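Glutamate--cysteine ligase GshA (Methylobacillus flagellatus KT, PDB 3K1T) probably acts as a ligase that joins glutamate to cysteine, the first step of glutathione synthesis. Local coordinates at residues Val48-Pro59 and Arg401-Ala412. Sequence-based numbering, arbitrary orientation.
Sequences VDLRNAGFKLAP and RFYAYGVVARLA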
loop_
_atom_site.group_PDB
_atom_site.type_symbol
_atom_site.label_atom_id
_atom_site.label_comp_id
_atom_site.label_asym_id
_atom_site.label_seq_id
_atom_site.Cartn_x
_atom_site.Cartn_y
_atom_site.Cartn_z
ATOM N N VAL A 48 10.357 -10.583 -10.526
ATOM C CA VAL A 48 10.165 -11.771 -11.331
ATOM C C VAL A 48 10.104 -11.377 -12.804
ATOM O O VAL A 48 9.317 -10.489 -13.171
ATOM C CB VAL A 48 8.866 -12.542 -10.925
ATOM C CG1 VAL A 48 8.584 -13.703 -11.897
ATOM C CG2 VAL A 48 8.973 -13.058 -9.485
ATOM N N ASP A 49 10.960 -12.007 -13.606
ATOM C CA ASP A 49 10.987 -11.861 -15.058
ATOM C C ASP A 49 9.960 -12.819 -15.663
ATOM O O ASP A 49 9.989 -14.025 -15.356
ATOM C CB ASP A 49 12.334 -12.273 -15.649
ATOM C CG ASP A 49 13.500 -11.352 -15.259
ATOM O OD1 ASP A 49 13.317 -10.409 -14.468
ATOM O OD2 ASP A 49 14.633 -11.582 -15.779
ATOM N N LEU A 50 9.087 -12.291 -16.535
ATOM C CA LEU A 50 8.143 -13.106 -17.271
ATOM C C LEU A 50 8.434 -13.070 -18.773
ATOM O O LEU A 50 9.060 -12.131 -19.265
ATOM C CB LEU A 50 6.719 -12.590 -17.067
ATOM C CG LEU A 50 6.188 -12.416 -15.634
ATOM C CD1 LEU A 50 4.759 -11.775 -15.703
ATOM C CD2 LEU A 50 6.204 -13.761 -14.874
ATOM N N ARG A 51 7.934 -14.084 -19.475
ATOM C CA ARG A 51 7.835 -14.073 -20.928
ATOM C C ARG A 51 6.418 -14.410 -21.379
ATOM O O ARG A 51 5.813 -15.390 -20.928
ATOM C CB ARG A 51 8.860 -14.974 -21.598
ATOM C CG ARG A 51 10.268 -14.384 -21.529
ATOM C CD ARG A 51 11.223 -15.179 -22.400
ATOM N NE ARG A 51 12.411 -14.401 -22.684
ATOM C CZ ARG A 51 13.354 -14.758 -23.539
ATOM N NH1 ARG A 51 13.272 -15.915 -24.164
ATOM N NH2 ARG A 51 14.399 -13.942 -23.751
ATOM N N ASN A 52 5.908 -13.539 -22.247
ATOM C CA ASN A 52 4.595 -13.703 -22.885
ATOM C C ASN A 52 4.842 -14.186 -24.330
ATOM O O ASN A 52 5.313 -13.433 -25.189
ATOM C CB ASN A 52 3.885 -12.359 -22.851
ATOM C CG ASN A 52 2.466 -12.433 -23.376
ATOM O OD1 ASN A 52 2.077 -13.432 -23.965
ATOM N ND2 ASN A 52 1.702 -11.361 -23.196
ATOM N N ALA A 53 4.535 -15.453 -24.567
ATOM C CA ALA A 53 4.723 -16.120 -25.851
ATOM C C ALA A 53 3.419 -16.120 -26.657
ATOM O O ALA A 53 3.368 -16.673 -27.764
ATOM C CB ALA A 53 5.182 -17.570 -25.587
ATOM N N GLY A 54 2.345 -15.561 -26.092
ATOM C CA GLY A 54 1.008 -15.670 -26.718
ATOM C C GLY A 54 0.358 -17.024 -26.482
ATOM O O GLY A 54 -0.851 -17.110 -26.209
ATOM N N PHE A 55 1.148 -18.093 -26.608
ATOM C CA PHE A 55 0.675 -19.444 -26.281
ATOM C C PHE A 55 1.019 -19.912 -24.848
ATOM O O PHE A 55 0.658 -21.042 -24.432
ATOM C CB PHE A 55 1.189 -20.436 -27.335
ATOM C CG PHE A 55 2.680 -20.537 -27.427
ATOM C CD1 PHE A 55 3.405 -21.252 -26.468
ATOM C CD2 PHE A 55 3.360 -19.968 -28.488
ATOM C CE1 PHE A 55 4.777 -21.373 -26.556
ATOM C CE2 PHE A 55 4.747 -20.088 -28.584
ATOM C CZ PHE A 55 5.450 -20.799 -27.634
ATOM N N LYS A 56 1.668 -19.032 -24.088
ATOM C CA LYS A 56 2.175 -19.338 -22.758
ATOM C C LYS A 56 2.534 -18.025 -22.063
ATOM O O LYS A 56 2.971 -17.086 -22.716
ATOM C CB LYS A 56 3.501 -20.168 -22.929
ATOM C CG LYS A 56 3.946 -20.807 -21.748
ATOM C CD LYS A 56 4.925 -21.899 -21.998
ATOM C CE LYS A 56 5.273 -22.550 -20.699
ATOM N NZ LYS A 56 5.129 -24.032 -20.810
ATOM N N LEU A 57 2.393 -17.967 -20.737
ATOM C CA LEU A 57 2.837 -16.834 -19.932
ATOM C C LEU A 57 3.519 -17.398 -18.672
ATOM O O LEU A 57 2.853 -17.948 -17.819
ATOM C CB LEU A 57 1.671 -15.905 -19.560
ATOM C CG LEU A 57 2.039 -14.718 -18.670
ATOM C CD1 LEU A 57 3.040 -13.731 -19.347
ATOM C CD2 LEU A 57 0.723 -14.010 -18.208
ATOM N N ALA A 58 4.842 -17.296 -18.601
ATOM C CA ALA A 58 5.608 -18.039 -17.606
ATOM C C ALA A 58 6.726 -17.207 -17.001
ATOM O O ALA A 58 7.321 -16.346 -17.664
ATOM C CB ALA A 58 6.177 -19.400 -18.214
ATOM N N PRO A 59 6.996 -17.438 -15.718
ATOM C CA PRO A 59 8.164 -16.825 -15.119
ATOM C C PRO A 59 9.446 -17.543 -15.513
ATOM O O PRO A 59 9.471 -18.791 -15.598
ATOM C CB PRO A 59 7.891 -16.957 -13.611
ATOM C CG PRO A 59 7.130 -18.256 -13.508
ATOM C CD PRO A 59 6.302 -18.356 -14.783
ATOM N N ARG A 401 -4.083 -7.565 -19.045
ATOM C CA ARG A 401 -2.780 -8.124 -19.311
ATOM C C ARG A 401 -1.888 -7.963 -18.075
ATOM O O ARG A 401 -1.210 -8.927 -17.643
ATOM C CB ARG A 401 -2.148 -7.431 -20.529
ATOM C CG ARG A 401 -0.640 -7.790 -20.785
ATOM C CD ARG A 401 -0.462 -9.011 -21.613
ATOM N NE ARG A 401 -0.890 -8.815 -23.009
ATOM C CZ ARG A 401 -0.167 -8.318 -23.998
ATOM N NH1 ARG A 401 1.084 -7.937 -23.804
ATOM N NH2 ARG A 401 -0.711 -8.186 -25.210
ATOM N N PHE A 402 -1.867 -6.750 -17.511
ATOM C CA PHE A 402 -0.985 -6.472 -16.364
ATOM C C PHE A 402 -1.447 -7.136 -15.081
ATOM O O PHE A 402 -0.615 -7.545 -14.263
ATOM C CB PHE A 402 -0.649 -4.948 -16.259
ATOM C CG PHE A 402 0.445 -4.570 -17.192
ATOM C CD1 PHE A 402 0.183 -4.351 -18.547
ATOM C CD2 PHE A 402 1.758 -4.582 -16.776
ATOM C CE1 PHE A 402 1.189 -4.083 -19.435
ATOM C CE2 PHE A 402 2.782 -4.302 -17.669
ATOM C CZ PHE A 402 2.495 -4.071 -19.000
ATOM N N TYR A 403 -2.765 -7.316 -14.922
ATOM C CA TYR A 403 -3.282 -8.124 -13.830
ATOM C C TYR A 403 -2.737 -9.560 -13.939
ATOM O O TYR A 403 -2.260 -10.134 -12.921
ATOM C CB TYR A 403 -4.826 -8.117 -13.731
ATOM C CG TYR A 403 -5.344 -8.983 -12.610
ATOM C CD1 TYR A 403 -5.116 -8.645 -11.278
ATOM C CD2 TYR A 403 -6.070 -10.149 -12.866
ATOM C CE1 TYR A 403 -5.573 -9.425 -10.238
ATOM C CE2 TYR A 403 -6.529 -10.968 -11.799
ATOM C CZ TYR A 403 -6.265 -10.599 -10.488
ATOM O OH TYR A 403 -6.712 -11.390 -9.426
ATOM N N ALA A 404 -2.797 -10.132 -15.149
ATOM C CA ALA A 404 -2.253 -11.466 -15.381
ATOM C C ALA A 404 -0.741 -11.518 -15.085
ATOM O O ALA A 404 -0.278 -12.459 -14.451
ATOM C CB ALA A 404 -2.551 -11.979 -16.825
ATOM N N TYR A 405 0.010 -10.502 -15.497
ATOM C CA TYR A 405 1.440 -10.454 -15.159
ATOM C C TYR A 405 1.635 -10.492 -13.626
ATOM O O TYR A 405 2.520 -11.207 -13.106
ATOM C CB TYR A 405 2.113 -9.197 -15.728
ATOM C CG TYR A 405 2.340 -9.180 -17.230
ATOM C CD1 TYR A 405 1.918 -10.215 -18.036
ATOM C CD2 TYR A 405 2.983 -8.105 -17.847
ATOM C CE1 TYR A 405 2.145 -10.186 -19.435
ATOM C CE2 TYR A 405 3.207 -8.074 -19.234
ATOM C CZ TYR A 405 2.790 -9.126 -20.016
ATOM O OH TYR A 405 2.990 -9.125 -21.391
ATOM N N GLY A 406 0.839 -9.705 -12.913
ATOM C CA GLY A 406 0.965 -9.652 -11.450
ATOM C C GLY A 406 0.552 -10.940 -10.753
ATOM O O GLY A 406 1.102 -11.289 -9.700
ATOM N N VAL A 407 -0.401 -11.668 -11.332
ATOM C CA VAL A 407 -0.781 -12.981 -10.800
ATOM C C VAL A 407 0.382 -14.016 -10.949
ATOM O O VAL A 407 0.794 -14.677 -9.978
ATOM C CB VAL A 407 -2.070 -13.505 -11.458
ATOM C CG1 VAL A 407 -2.272 -15.006 -11.138
ATOM C CG2 VAL A 407 -3.297 -12.669 -11.035
ATOM N N VAL A 408 0.953 -14.112 -12.146
ATOM C CA VAL A 408 2.010 -15.083 -12.384
ATOM C C VAL A 408 3.256 -14.693 -11.576
ATOM O O VAL A 408 3.926 -15.554 -11.001
ATOM C CB VAL A 408 2.325 -15.226 -13.881
ATOM C CG1 VAL A 408 3.469 -16.254 -14.111
ATOM C CG2 VAL A 408 0.997 -15.639 -14.656
ATOM N N ALA A 409 3.520 -13.400 -11.459
ATOM C CA ALA A 409 4.647 -12.947 -10.605
ATOM C C ALA A 409 4.477 -13.304 -9.145
ATOM O O ALA A 409 5.434 -13.747 -8.495
ATOM C CB ALA A 409 4.884 -11.438 -10.749
ATOM N N ARG A 410 3.257 -13.186 -8.636
ATOM C CA ARG A 410 2.955 -13.604 -7.274
ATOM C C ARG A 410 2.999 -15.145 -7.064
ATOM O O ARG A 410 3.348 -15.603 -5.987
ATOM C CB ARG A 410 1.642 -12.995 -6.791
ATOM C CG ARG A 410 1.770 -11.468 -6.471
ATOM C CD ARG A 410 0.449 -10.928 -5.985
ATOM N NE ARG A 410 -0.539 -10.878 -7.067
ATOM C CZ ARG A 410 -1.872 -10.907 -6.881
ATOM N NH1 ARG A 410 -2.422 -10.913 -5.661
ATOM N NH2 ARG A 410 -2.677 -10.836 -7.910
ATOM N N LEU A 411 2.650 -15.932 -8.068
ATOM C CA LEU A 411 2.852 -17.398 -7.995
ATOM C C LEU A 411 4.330 -17.724 -7.870
ATOM O O LEU A 411 4.717 -18.571 -7.058
ATOM C CB LEU A 411 2.252 -18.113 -9.214
ATOM C CG LEU A 411 0.736 -18.007 -9.420
ATOM C CD1 LEU A 411 0.364 -18.672 -10.805
ATOM C CD2 LEU A 411 0.008 -18.700 -8.275
ATOM N N ALA A 412 5.154 -17.058 -8.673
ATOM C CA ALA A 412 6.622 -17.253 -8.598
ATOM C C ALA A 412 7.173 -16.776 -7.232
ATOM O O ALA A 412 8.057 -17.400 -6.655
ATOM C CB ALA A 412 7.320 -16.530 -9.760
#
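With CG of Tyr405 beside its backbone N (chi1 -73°) and CG of Asn52 anti to its own (chi1 -175°), the phenol and the carboxamide meet at the hairpin end of a helix-on-sheet packing. Helix 398-421 lies here across one face of the antiparallel hairpin formed by strands 45-52 and 57-63, part of a larger antiparallel sheet. Asn52 ND2 donates to Tyr405 OH at 3.1 Å, nearly straight (169°) and in the amide plane, although amide and ring stand almost perpendicular. Arg401 NH1 gives Tyr405 OH a second, longer bond of 3.3 Å, while Arg401 NE is salt-bridged to Asp396; Asn52 ND2 sits over one face of this guanidinium. Behind the hydroxyl, Leu57 CD1 packs 3.7 Å from Tyr405 CE1, and Leu50 CD1 touches Tyr405 CB. A phenylalanine in place of Tyr405 would probably keep these apolar contacts but leave the Asn52 amide and Arg401 NH1 without their shared acceptor. Farther along the helix, Val408 sits among the side chains that the two strands turn to the helix: CG1 meets Pro59 CD at 3.6 Å and Leu50 CD2, while CG2 faces Leu57 CD2. Val48 and Pro59 close over the small Ala412, whose CB lies 3.8 Å from Val48 CG1. At the turn, Asn52 OD1 accepts from Gly54 N at 3.0 Å, an Asx turn that ties down the amide whose ND2 grips the tyrosine.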